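Local coordinates for UPF0403 protein yphP (Bacillus subtilis, PDB 3FHK), which reduces mixed disulfides between bacillithiol and protein thiols, acting as a dithiol bacilliredoxin of the thioredoxin superfamily with disulfide isomerase activity, at residues Leu49-Ser54 against Thr81-Ala86; Arg64-Gln69 against His130-Ile135; Ser106-Ala111 against Ile122-Ile127; Met110-Gly115 against Ala141-His146. The protein carries 2 engineered substitutions. One frame throughout, in Å; residues are numbered along the deposited sequence.

The four contacts illustrate how a thioredoxin-like sheet and its helices are tied around a CXC active site. Interaction 1 joins the parallel strands near the centre of the chain. Interaction 3, about 10 Å away centre to centre, pairs the next, antiparallel strand with the edge strand; the two contacts meet where Val52 N lies 2.7 Å from Ser109 O. Their loop ends flank the catalytic cysteines, with the side chain of Ser54 about 3 Å from that of Cys56 and that of Pro108 about 4 Å from that of Cys58. Interaction 2 packs two helices over the same sheet, meeting interaction 1 where Asn53 OD1 and Arg64 NH1 are 3.0 Å apart. Interaction 4 shares Met110 and Ala111 with interaction 3 but lies away from the annotated sites.

Interaction 1 of 4, residues Leu49-Ser54 against Thr81-Ala86; sequences LVVVNS and TVTVFA
Leu49-Ser54 and Thr81-Ala86 pair as neighbouring parallel strands at the buried centre of the sheet, in register from Leu49 beside Thr81 to Asn53 beside Phe85. The ladder runs through alternate residues of the first strand: Val51 N donates to Val82 O and Asn53 N to Val84 O (2.7 Å), while Val82 N and Val84 N return bonds to Leu49 O and Val51 O. Val51 O takes a second donor, Thr83 OG1, at 2.8 Å and tilted 35° from the carbonyl plane. The threonine hydroxyl reaches it because it stands anti to its own backbone N (chi1 174°), and a water bridges the same OG1 to Asn53 ND2.

On one face, Val50 and Val52 set their CG2 methyls against the CG2 methyls of Val82 and Val84, the first pair 3.8 Å apart. On the other, Asn53 leans over the Phe85 ring. Asn53 CB lies 4.1 Å from the centroid of the Phe85 ring, a CH-pi contact over the face, and the amide, turned 41° from the ring plane, carries ND2 to 3.2 Å from Phe85 CE2 near the rim. The amide is held by partners beyond the strands: OD1 accepts from Arg64 NH1, and ND2 donates to Met19 O.

Beyond the last rung Ala86 N still bonds to Asn53 O, but from above the carbonyl plane as the strands end. Ser54 OG there accepts from the backbone N of Cys56, a catalytic nucleophile. Strand 47-53, helix 57-73 and strand 80-85 thus form the beta-alpha-beta unit of a thioredoxin-like fold, with the CXC motif following its first strand.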
loop_
_atom_site.group_PDB
_atom_site.type_symbol
_atom_site.label_atom_id
_atom_site.label_comp_id
_atom_site.label_asym_id
_atom_site.label_seq_id
_atom_site.Cartn_x
_atom_site.Cartn_y
_atom_site.Cartn_z
ATOM N N LEU A 49 -28.686 -25.252 5.913
ATOM C CA LEU A 49 -27.300 -25.315 5.472
ATOM C C LEU A 49 -26.618 -24.014 5.851
ATOM O O LEU A 49 -27.020 -22.936 5.419
ATOM C CB LEU A 49 -27.188 -25.542 3.962
ATOM C CG LEU A 49 -25.736 -25.582 3.478
ATOM C CD1 LEU A 49 -25.028 -26.750 4.122
ATOM C CD2 LEU A 49 -25.630 -25.656 1.939
ATOM N N VAL A 50 -25.601 -24.127 6.687
ATOM C CA VAL A 50 -24.798 -22.991 7.075
ATOM C C VAL A 50 -23.495 -23.113 6.308
ATOM O O VAL A 50 -22.858 -24.177 6.287
ATOM C CB VAL A 50 -24.515 -22.997 8.602
ATOM C CG1 VAL A 50 -23.553 -21.873 8.985
ATOM C CG2 VAL A 50 -25.836 -22.895 9.405
ATOM N N VAL A 51 -23.106 -22.035 5.649
ATOM C CA VAL A 51 -21.806 -22.001 5.001
ATOM C C VAL A 51 -20.927 -20.997 5.716
ATOM O O VAL A 51 -21.276 -19.822 5.854
ATOM C CB VAL A 51 -21.903 -21.628 3.514
ATOM C CG1 VAL A 51 -20.502 -21.501 2.906
ATOM C CG2 VAL A 51 -22.732 -22.665 2.769
ATOM N N VAL A 52 -19.799 -21.477 6.207
ATOM C CA VAL A 52 -18.800 -20.582 6.751
ATOM C C VAL A 52 -17.874 -20.172 5.626
ATOM O O VAL A 52 -17.018 -20.950 5.181
ATOM C CB VAL A 52 -18.017 -21.229 7.881
ATOM C CG1 VAL A 52 -16.902 -20.296 8.328
ATOM C CG2 VAL A 52 -18.959 -21.534 9.026
ATOM N N ASN A 53 -18.075 -18.945 5.163
ATOM C CA ASN A 53 -17.412 -18.439 3.978
ATOM C C ASN A 53 -15.996 -17.984 4.316
ATOM O O ASN A 53 -15.638 -17.900 5.491
ATOM C CB ASN A 53 -18.241 -17.300 3.378
ATOM C CG ASN A 53 -17.969 -17.091 1.898
ATOM O OD1 ASN A 53 -17.178 -17.814 1.288
ATOM N ND2 ASN A 53 -18.618 -16.088 1.318
ATOM N N SER A 54 -15.196 -17.711 3.286
ATOM C CA SER A 54 -13.786 -17.364 3.461
ATOM C C SER A 54 -13.222 -16.772 2.168
ATOM O O SER A 54 -13.760 -17.004 1.093
ATOM C CB SER A 54 -12.982 -18.610 3.858
ATOM O OG SER A 54 -11.586 -18.430 3.636
ATOM N N THR A 81 -30.958 -21.521 4.233
ATOM C CA THR A 81 -29.567 -21.399 3.827
ATOM C C THR A 81 -29.041 -20.072 4.338
ATOM O O THR A 81 -29.657 -19.021 4.143
ATOM C CB THR A 81 -29.431 -21.377 2.301
ATOM O OG1 THR A 81 -30.327 -20.398 1.779
ATOM C CG2 THR A 81 -29.763 -22.736 1.700
ATOM N N VAL A 82 -27.905 -20.110 5.011
ATOM C CA VAL A 82 -27.367 -18.892 5.593
ATOM C C VAL A 82 -25.855 -18.985 5.610
ATOM O O VAL A 82 -25.272 -20.059 5.451
ATOM C CB VAL A 82 -27.889 -18.653 7.027
ATOM C CG1 VAL A 82 -29.403 -18.778 7.073
ATOM C CG2 VAL A 82 -27.243 -19.614 7.996
ATOM N N THR A 83 -25.210 -17.851 5.777
ATOM C CA THR A 83 -23.771 -17.862 5.758
ATOM C C THR A 83 -23.208 -16.833 6.710
ATOM O O THR A 83 -23.830 -15.804 6.987
ATOM C CB THR A 83 -23.216 -17.642 4.323
ATOM O OG1 THR A 83 -21.793 -17.533 4.380
ATOM C CG2 THR A 83 -23.809 -16.386 3.686
ATOM N N VAL A 84 -22.037 -17.156 7.234
ATOM C CA VAL A 84 -21.237 -16.214 7.979
ATOM C C VAL A 84 -19.893 -16.188 7.283
ATOM O O VAL A 84 -19.446 -17.208 6.753
ATOM C CB VAL A 84 -21.069 -16.650 9.442
ATOM C CG1 VAL A 84 -22.355 -16.386 10.233
ATOM C CG2 VAL A 84 -20.687 -18.123 9.502
ATOM N N PHE A 85 -19.256 -15.022 7.274
ATOM C CA PHE A 85 -18.018 -14.834 6.543
ATOM C C PHE A 85 -16.825 -14.775 7.479
ATOM O O PHE A 85 -16.530 -13.732 8.060
ATOM C CB PHE A 85 -18.074 -13.558 5.704
ATOM C CG PHE A 85 -17.205 -13.609 4.484
ATOM C CD1 PHE A 85 -15.852 -13.852 4.599
ATOM C CD2 PHE A 85 -17.740 -13.434 3.218
ATOM C CE1 PHE A 85 -15.041 -13.909 3.483
ATOM C CE2 PHE A 85 -16.931 -13.497 2.101
ATOM C CZ PHE A 85 -15.576 -13.738 2.237
ATOM N N ALA A 86 -16.121 -15.890 7.614
ATOM C CA ALA A 86 -14.983 -15.939 8.531
ATOM C C ALA A 86 -13.910 -14.921 8.143
ATOM O O ALA A 86 -13.626 -14.718 6.964
ATOM C CB ALA A 86 -14.400 -17.340 8.571
HETATM O O HOH W 1 -20.601 -15.188 3.536
#

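Interaction 2 of 4, residues Arg64-Gln69 against His130-Ile135; sequences RPAATQ and HDMEEI
A single bent methionine carries most of this helix-to-helix contact: Met132, in the first turn of helix 132-146, reaches across to the flank of helix 57-73, the helix that starts within the CXC motif in this thioredoxin-like fold. No hydrogen bond crosses between Arg64-Gln69 and His130-Ile135, and the area buried is small.

The methionine chain folds at both chi2 and chi3 (-67° and -70°), which swings its sulfur and methyl onto Pro65 and Ala66 of the opposing helix. Met132 SD rests 3.8 Å from Ala66 CB and 3.9 Å from Pro65 CB, while Met132 CE sits 3.6 Å from Ala66 N. The extended Gln69 chain meets the methionine at about a right angle, with its amide end on the methyl. Ile135, one turn further along helix 132-146, adds CG2 against Ala66 CB, so this alanine is touched by two side chains from the other helix. Replacing Met132 with an alanine would probably leave Pro65 and the Gln69 amide without their apolar partner, the helices then touching mainly through Ala66 and Ile135.

The start of the second helix is fixed by its own polar bonds. Asp131, at the N-cap, accepts from Glu134 N through OD1, and His130 ND1 donates to Glu134 OE1 in the plane of the imidazole; His130 NE2 in turn bonds to His125 O. Deeper in, Ile135 also packs on Met110 of the sheet and Leu62 of helix 57-73. The closest approach between the two segments is at the protein's partly exposed margin, where Met132 CE lies 3.3 Å from Gln69 NE2.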
loop_
_atom_site.group_PDB
_atom_site.type_symbol
_atom_site.label_atom_id
_atom_site.label_comp_id
_atom_site.label_asym_id
_atom_site.label_seq_id
_atom_site.Cartn_x
_atom_site.Cartn_y
_atom_site.Cartn_z
ATOM N N ARG A 64 -18.057 -22.545 -2.068
ATOM C CA ARG A 64 -19.192 -21.747 -2.539
ATOM C C ARG A 64 -19.917 -22.404 -3.722
ATOM O O ARG A 64 -21.138 -22.560 -3.696
ATOM C CB ARG A 64 -18.776 -20.304 -2.864
ATOM C CG ARG A 64 -18.402 -19.496 -1.622
ATOM C CD ARG A 64 -18.439 -17.987 -1.873
ATOM N NE ARG A 64 -17.431 -17.592 -2.852
ATOM C CZ ARG A 64 -16.189 -17.230 -2.548
ATOM N NH1 ARG A 64 -15.804 -17.195 -1.283
ATOM N NH2 ARG A 64 -15.332 -16.899 -3.508
ATOM N N PRO A 65 -19.160 -22.817 -4.749
ATOM C CA PRO A 65 -19.822 -23.420 -5.913
ATOM C C PRO A 65 -20.567 -24.701 -5.524
ATOM O O PRO A 65 -21.684 -24.938 -5.996
ATOM C CB PRO A 65 -18.661 -23.743 -6.864
ATOM C CG PRO A 65 -17.503 -22.900 -6.391
ATOM C CD PRO A 65 -17.707 -22.647 -4.935
ATOM N N ALA A 66 -19.954 -25.515 -4.667
ATOM C CA ALA A 66 -20.560 -26.791 -4.267
ATOM C C ALA A 66 -21.840 -26.573 -3.481
ATOM O O ALA A 66 -22.832 -27.258 -3.699
ATOM C CB ALA A 66 -19.584 -27.622 -3.460
ATOM N N ALA A 67 -21.806 -25.605 -2.574
ATOM C CA ALA A 67 -22.938 -25.316 -1.709
ATOM C C ALA A 67 -24.138 -24.832 -2.514
ATOM O O ALA A 67 -25.263 -25.277 -2.292
ATOM C CB ALA A 67 -22.551 -24.274 -0.675
ATOM N N THR A 68 -23.903 -23.901 -3.430
ATOM C CA THR A 68 -25.005 -23.301 -4.178
ATOM C C THR A 68 -25.585 -24.269 -5.212
ATOM O O THR A 68 -26.786 -24.260 -5.470
ATOM C CB THR A 68 -24.597 -21.955 -4.841
ATOM O OG1 THR A 68 -23.578 -22.178 -5.824
ATOM C CG2 THR A 68 -24.080 -20.985 -3.780
ATOM N N GLN A 69 -24.725 -25.109 -5.782
ATOM C CA GLN A 69 -25.158 -26.085 -6.772
ATOM C C GLN A 69 -25.886 -27.264 -6.132
ATOM O O GLN A 69 -26.897 -27.733 -6.663
ATOM C CB GLN A 69 -23.976 -26.556 -7.631
ATOM C CG GLN A 69 -23.490 -25.492 -8.623
ATOM C CD GLN A 69 -22.105 -25.774 -9.193
ATOM O OE1 GLN A 69 -21.308 -24.857 -9.392
ATOM N NE2 GLN A 69 -21.817 -27.044 -9.460
ATOM N N HIS A 130 -10.053 -31.803 -2.254
ATOM C CA HIS A 130 -11.056 -32.630 -2.933
ATOM C C HIS A 130 -11.603 -31.891 -4.154
ATOM O O HIS A 130 -11.332 -30.705 -4.339
ATOM C CB HIS A 130 -12.214 -32.977 -1.987
ATOM C CG HIS A 130 -11.774 -33.569 -0.692
ATOM N ND1 HIS A 130 -11.889 -34.913 -0.408
ATOM C CD2 HIS A 130 -11.194 -33.003 0.395
ATOM C CE1 HIS A 130 -11.407 -35.148 0.798
ATOM N NE2 HIS A 130 -10.978 -34.007 1.304
ATOM N N ASP A 131 -12.396 -32.570 -4.973
ATOM C CA ASP A 131 -13.010 -31.873 -6.100
ATOM C C ASP A 131 -14.512 -31.695 -5.922
ATOM O O ASP A 131 -15.128 -32.343 -5.082
ATOM C CB ASP A 131 -12.660 -32.531 -7.442
ATOM C CG ASP A 131 -13.233 -33.924 -7.584
ATOM O OD1 ASP A 131 -14.287 -34.213 -6.987
ATOM O OD2 ASP A 131 -12.632 -34.733 -8.315
ATOM N N MET A 132 -15.077 -30.777 -6.693
ATOM C CA MET A 132 -16.507 -30.489 -6.676
ATOM C C MET A 132 -17.367 -31.732 -6.556
ATOM O O MET A 132 -18.192 -31.847 -5.650
ATOM C CB MET A 132 -16.893 -29.754 -7.957
ATOM C CG MET A 132 -16.535 -28.299 -7.925
ATOM S SD MET A 132 -17.562 -27.504 -6.695
ATOM C CE MET A 132 -19.138 -27.590 -7.532
ATOM N N GLU A 133 -17.189 -32.654 -7.492
ATOM C CA GLU A 133 -18.020 -33.846 -7.526
ATOM C C GLU A 133 -18.095 -34.502 -6.141
ATOM O O GLU A 133 -19.183 -34.829 -5.657
ATOM C CB GLU A 133 -17.511 -34.829 -8.585
ATOM C CG GLU A 133 -18.402 -36.045 -8.783
ATOM N N GLU A 134 -16.935 -34.677 -5.508
ATOM C CA GLU A 134 -16.858 -35.303 -4.192
ATOM C C GLU A 134 -17.632 -34.482 -3.173
ATOM O O GLU A 134 -18.390 -35.017 -2.371
ATOM C CB GLU A 134 -15.401 -35.443 -3.726
ATOM C CG GLU A 134 -14.509 -36.354 -4.582
ATOM C CD GLU A 134 -13.045 -36.351 -4.127
ATOM O OE1 GLU A 134 -12.766 -35.956 -2.973
ATOM O OE2 GLU A 134 -12.170 -36.749 -4.923
ATOM N N ILE A 135 -17.434 -33.174 -3.203
ATOM C CA ILE A 135 -18.016 -32.320 -2.178
ATOM C C ILE A 135 -19.526 -32.200 -2.326
ATOM O O ILE A 135 -20.245 -32.216 -1.338
ATOM C CB ILE A 135 -17.349 -30.933 -2.156
ATOM C CG1 ILE A 135 -15.828 -31.101 -2.192
ATOM C CG2 ILE A 135 -17.774 -30.146 -0.917
ATOM C CD1 ILE A 135 -15.065 -29.846 -1.865
#

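Interaction 3 of 4, residues Ser106-Ala111 against Ile122-Ile127; sequences SSPSMA and IPRHEI
Arg124 lies extended along the turn Ser106-Pro108, its aliphatic chain filling the hollow beside the two backbone carbonyls of Ser107 and Pro108. Arg124 CB stands 3.5 Å from Pro108 O, and CD passes 3.3 Å from Ser107 O. With CG anti to the backbone N (chi1 -180°), the chain runs extended as far as NE, and the guanidinium then turns so that NH1 donates to Ser107 O at 2.8 Å, in the plane of both guanidinium and carbonyl. At the root of the residue, Arg124 N donates almost straight (169°) to Ser106 OG, so the arginine is gripped at both ends; its NE also makes a salt bridge with Glu128.

Next to this, Ile127 pushes its CD1 as a knob between Pro108 and Met110. The tip of the methionine bends to meet it: Met110 CE lies 3.6 Å from Ile127 CD1 and 4.2 Å from Ile122 CD1. Met110 and Ile122 form an antiparallel hydrogen-bonded pair, with Ile122 N 2.8 Å from Met110 O.

The peptide bond before Pro108 is cis, and the proline ring packs on Cys58 while Arg124 touches Cys56. A cis-proline beside the redox cysteines is a hallmark of the thioredoxin-fold active site.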
loop_
_atom_site.group_PDB
_atom_site.type_symbol
_atom_site.label_atom_id
_atom_site.label_comp_id
_atom_site.label_asym_id
_atom_site.label_seq_id
_atom_site.Cartn_x
_atom_site.Cartn_y
_atom_site.Cartn_z
ATOM N N SER A 106 -12.870 -23.962 11.461
ATOM C CA SER A 106 -12.136 -23.994 10.204
ATOM C C SER A 106 -12.921 -23.238 9.142
ATOM O O SER A 106 -14.109 -22.962 9.311
ATOM C CB SER A 106 -11.845 -25.430 9.748
ATOM O OG SER A 106 -13.008 -26.080 9.260
ATOM N N SER A 107 -12.257 -22.939 8.034
ATOM C CA SER A 107 -12.778 -21.998 7.053
ATOM C C SER A 107 -12.147 -22.296 5.689
ATOM O O SER A 107 -10.921 -22.373 5.581
ATOM C CB SER A 107 -12.397 -20.587 7.503
ATOM O OG SER A 107 -13.000 -19.606 6.697
ATOM N N PRO A 108 -12.969 -22.496 4.646
ATOM C CA PRO A 108 -14.430 -22.540 4.678
ATOM C C PRO A 108 -14.875 -23.826 5.342
ATOM O O PRO A 108 -14.093 -24.761 5.446
ATOM C CB PRO A 108 -14.795 -22.602 3.190
ATOM C CG PRO A 108 -13.615 -23.319 2.578
ATOM C CD PRO A 108 -12.463 -22.673 3.267
ATOM N N SER A 109 -16.116 -23.871 5.794
ATOM C CA SER A 109 -16.669 -25.118 6.297
ATOM C C SER A 109 -18.183 -25.033 6.169
ATOM O O SER A 109 -18.720 -23.970 5.862
ATOM C CB SER A 109 -16.200 -25.390 7.738
ATOM O OG SER A 109 -16.579 -24.344 8.623
ATOM N N MET A 110 -18.872 -26.144 6.381
ATOM C CA MET A 110 -20.322 -26.154 6.220
ATOM C C MET A 110 -20.990 -27.002 7.305
ATOM O O MET A 110 -20.463 -28.035 7.708
ATOM C CB MET A 110 -20.691 -26.669 4.831
ATOM C CG MET A 110 -20.188 -25.794 3.675
ATOM S SD MET A 110 -20.627 -26.434 2.036
ATOM C CE MET A 110 -19.126 -27.312 1.632
ATOM N N ALA A 111 -22.141 -26.552 7.792
ATOM C CA ALA A 111 -22.943 -27.374 8.676
ATOM C C ALA A 111 -24.380 -27.491 8.196
ATOM O O ALA A 111 -24.997 -26.502 7.787
ATOM C CB ALA A 111 -22.901 -26.846 10.120
ATOM N N ILE A 122 -19.058 -30.416 7.571
ATOM C CA ILE A 122 -18.023 -30.547 6.561
ATOM C C ILE A 122 -16.902 -29.571 6.872
ATOM O O ILE A 122 -16.977 -28.404 6.512
ATOM C CB ILE A 122 -18.561 -30.252 5.157
ATOM C CG1 ILE A 122 -19.781 -31.128 4.862
ATOM C CG2 ILE A 122 -17.468 -30.480 4.110
ATOM C CD1 ILE A 122 -20.486 -30.763 3.571
ATOM N N PRO A 123 -15.862 -30.044 7.567
ATOM C CA PRO A 123 -14.770 -29.143 7.931
ATOM C C PRO A 123 -13.919 -28.826 6.707
ATOM O O PRO A 123 -14.064 -29.470 5.668
ATOM C CB PRO A 123 -13.965 -29.962 8.937
ATOM C CG PRO A 123 -14.216 -31.376 8.548
ATOM C CD PRO A 123 -15.605 -31.437 7.974
ATOM N N ARG A 124 -13.034 -27.848 6.838
ATOM C CA ARG A 124 -12.146 -27.474 5.747
ATOM C C ARG A 124 -11.412 -28.657 5.096
ATOM O O ARG A 124 -11.268 -28.698 3.879
ATOM C CB ARG A 124 -11.139 -26.419 6.204
ATOM C CG ARG A 124 -10.206 -26.016 5.080
ATOM C CD ARG A 124 -9.055 -25.135 5.561
ATOM N NE ARG A 124 -8.055 -24.967 4.509
ATOM C CZ ARG A 124 -7.955 -23.893 3.732
ATOM N NH1 ARG A 124 -8.786 -22.874 3.892
ATOM N NH2 ARG A 124 -7.015 -23.833 2.798
ATOM N N HIS A 125 -10.961 -29.623 5.895
ATOM C CA HIS A 125 -10.167 -30.729 5.350
ATOM C C HIS A 125 -11.001 -31.692 4.518
ATOM O O HIS A 125 -10.462 -32.540 3.813
ATOM C CB HIS A 125 -9.383 -31.465 6.447
ATOM C CG HIS A 125 -10.229 -32.326 7.336
ATOM N ND1 HIS A 125 -10.570 -31.964 8.620
ATOM C CD2 HIS A 125 -10.783 -33.546 7.128
ATOM C CE1 HIS A 125 -11.308 -32.916 9.164
ATOM N NE2 HIS A 125 -11.451 -33.886 8.280
ATOM N N GLU A 126 -12.318 -31.534 4.584
ATOM C CA GLU A 126 -13.241 -32.356 3.815
ATOM C C GLU A 126 -13.528 -31.635 2.511
ATOM O O GLU A 126 -14.196 -32.160 1.612
ATOM C CB GLU A 126 -14.538 -32.556 4.594
ATOM C CG GLU A 126 -15.046 -33.980 4.616
ATOM C CD GLU A 126 -14.316 -34.840 5.622
ATOM O OE1 GLU A 126 -14.865 -35.063 6.721
ATOM O OE2 GLU A 126 -13.189 -35.282 5.323
ATOM N N ILE A 127 -13.004 -30.420 2.417
ATOM C CA ILE A 127 -13.221 -29.568 1.259
ATOM C C ILE A 127 -11.931 -29.365 0.470
ATOM O O ILE A 127 -11.856 -29.697 -0.712
ATOM C CB ILE A 127 -13.777 -28.193 1.676
ATOM C CG1 ILE A 127 -15.122 -28.367 2.390
ATOM C CG2 ILE A 127 -13.892 -27.265 0.453
ATOM C CD1 ILE A 127 -15.780 -27.053 2.837
#

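Interaction 4 of 4, residues Met110-Gly115 against Ala141-His146; sequences MALLKG and AAFDAH. With SO4 (sulfate ion), chain G.
Two rings, Phe143 and His146, present themselves to Leu112 from helix 132-146, and neither is stacked by it. The Phe143 ring meets Leu112 at its edge, CE2 standing 4.3 Å from CG near the ring plane. The imidazole of His146 is approached obliquely by Leu112 CD1, while a sulfate lies at the edge of the ring and in its plane.

Leu112 therefore acts as the wedge between sheet and helix. Its CD1 methyl sits equally close to two points, 3.7 Å from Ala142 O and 3.7 Å from His146 CB, and touches Ala142 CB more loosely. The strand and helix segments run nearly parallel here, 8° apart with axes 10.1 Å from each other, and the leucine side chain spans much of that gap. Phe143 continues inward onto Ala70 and Val71 of helix 57-73.

With CG placed anti to its carbonyl carbon (chi1 -62°), His146 directs NE2 outward, where it donates to sulfate O4 at 2.8 Å; His120 ND1 bonds the same ion. A leucine in place of His146 would probably leave the sulfate held by His120 without its second imidazole donor.

Apolar packing thus secures the helix end to the sheet, whereas the histidine edge is polar. The ion probably came from the crystallisation liquor, and its negative charge would tend to favour protonation of the imidazole that binds it.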
loop_
_atom_site.group_PDB
_atom_site.type_symbol
_atom_site.label_atom_id
_atom_site.label_comp_id
_atom_site.label_asym_id
_atom_site.label_seq_id
_atom_site.Cartn_x
_atom_site.Cartn_y
_atom_site.Cartn_z
ATOM N N MET A 110 -18.872 -26.144 6.381
ATOM C CA MET A 110 -20.322 -26.154 6.220
ATOM C C MET A 110 -20.990 -27.002 7.305
ATOM O O MET A 110 -20.463 -28.035 7.708
ATOM C CB MET A 110 -20.691 -26.669 4.831
ATOM C CG MET A 110 -20.188 -25.794 3.675
ATOM S SD MET A 110 -20.627 -26.434 2.036
ATOM C CE MET A 110 -19.126 -27.312 1.632
ATOM N N ALA A 111 -22.141 -26.552 7.792
ATOM C CA ALA A 111 -22.943 -27.374 8.676
ATOM C C ALA A 111 -24.380 -27.491 8.196
ATOM O O ALA A 111 -24.997 -26.502 7.787
ATOM C CB ALA A 111 -22.901 -26.846 10.120
ATOM N N LEU A 112 -24.886 -28.723 8.237
ATOM C CA LEU A 112 -26.300 -29.017 8.086
ATOM C C LEU A 112 -26.905 -29.084 9.491
ATOM O O LEU A 112 -26.468 -29.887 10.329
ATOM C CB LEU A 112 -26.488 -30.364 7.383
ATOM C CG LEU A 112 -27.607 -30.518 6.342
ATOM C CD1 LEU A 112 -28.147 -31.943 6.324
ATOM C CD2 LEU A 112 -28.742 -29.530 6.554
ATOM N N LEU A 113 -27.894 -28.232 9.747
ATOM C CA LEU A 113 -28.589 -28.198 11.037
ATOM C C LEU A 113 -29.973 -28.814 10.958
ATOM O O LEU A 113 -30.623 -28.776 9.918
ATOM C CB LEU A 113 -28.792 -26.753 11.486
ATOM C CG LEU A 113 -27.664 -25.960 12.137
ATOM C CD1 LEU A 113 -26.299 -26.473 11.731
ATOM C CD2 LEU A 113 -27.838 -24.496 11.778
ATOM N N LYS A 114 -30.418 -29.378 12.074
ATOM C CA LYS A 114 -31.830 -29.640 12.311
ATOM C C LYS A 114 -32.123 -28.794 13.540
ATOM O O LYS A 114 -31.464 -28.958 14.568
ATOM C CB LYS A 114 -32.068 -31.122 12.599
ATOM C CG LYS A 114 -33.492 -31.474 13.010
ATOM C CD LYS A 114 -34.279 -32.135 11.882
ATOM C CE LYS A 114 -34.782 -31.118 10.867
ATOM N NZ LYS A 114 -35.603 -31.740 9.780
ATOM N N GLY A 115 -33.070 -27.866 13.432
ATOM C CA GLY A 115 -33.184 -26.808 14.420
ATOM C C GLY A 115 -31.852 -26.074 14.484
ATOM O O GLY A 115 -31.332 -25.626 13.459
ATOM N N ALA A 141 -25.806 -36.245 -0.286
ATOM C CA ALA A 141 -26.036 -37.444 0.509
ATOM C C ALA A 141 -26.503 -37.061 1.907
ATOM O O ALA A 141 -27.295 -37.775 2.524
ATOM C CB ALA A 141 -24.777 -38.288 0.582
ATOM N N ALA A 142 -26.008 -35.926 2.399
ATOM C CA ALA A 142 -26.451 -35.385 3.676
ATOM C C ALA A 142 -27.873 -34.840 3.554
ATOM O O ALA A 142 -28.699 -35.096 4.420
ATOM C CB ALA A 142 -25.493 -34.298 4.166
ATOM N N PHE A 143 -28.167 -34.105 2.475
ATOM C CA PHE A 143 -29.532 -33.610 2.251
ATOM C C PHE A 143 -30.523 -34.761 2.219
ATOM O O PHE A 143 -31.609 -34.680 2.780
ATOM C CB PHE A 143 -29.647 -32.825 0.945
ATOM C CG PHE A 143 -28.857 -31.544 0.922
ATOM C CD1 PHE A 143 -28.660 -30.861 -0.276
ATOM C CD2 PHE A 143 -28.298 -31.033 2.084
ATOM C CE1 PHE A 143 -27.935 -29.677 -0.313
ATOM C CE2 PHE A 143 -27.564 -29.851 2.055
ATOM C CZ PHE A 143 -27.384 -29.172 0.858
ATOM N N ASP A 144 -30.143 -35.841 1.553
ATOM C CA ASP A 144 -31.020 -36.992 1.437
ATOM C C ASP A 144 -31.209 -37.692 2.779
ATOM O O ASP A 144 -32.284 -38.193 3.082
ATOM C CB ASP A 144 -30.487 -37.946 0.372
ATOM C CG ASP A 144 -30.528 -37.327 -1.030
ATOM O OD1 ASP A 144 -31.217 -36.294 -1.202
ATOM O OD2 ASP A 144 -29.878 -37.870 -1.953
ATOM N N ALA A 145 -30.166 -37.701 3.596
ATOM C CA ALA A 145 -30.249 -38.346 4.894
ATOM C C ALA A 145 -31.113 -37.550 5.864
ATOM O O ALA A 145 -31.762 -38.125 6.732
ATOM C CB ALA A 145 -28.848 -38.550 5.469
ATOM N N HIS A 146 -31.137 -36.227 5.712
ATOM C CA HIS A 146 -31.699 -35.370 6.759
ATOM C C HIS A 146 -32.817 -34.434 6.336
ATOM O O HIS A 146 -33.645 -34.045 7.161
ATOM C CB HIS A 146 -30.578 -34.566 7.419
ATOM C CG HIS A 146 -29.559 -35.428 8.089
ATOM N ND1 HIS A 146 -29.816 -36.087 9.275
ATOM C CD2 HIS A 146 -28.304 -35.774 7.729
ATOM C CE1 HIS A 146 -28.753 -36.791 9.617
ATOM N NE2 HIS A 146 -27.818 -36.616 8.704
HETATM S S SO4 G . -24.206 -38.170 8.530
HETATM O O1 SO4 G . -23.191 -37.448 9.296
HETATM O O2 SO4 G . -23.530 -38.917 7.472
HETATM O O3 SO4 G . -24.927 -39.111 9.387
HETATM O O4 SO4 G . -25.157 -37.217 7.964
#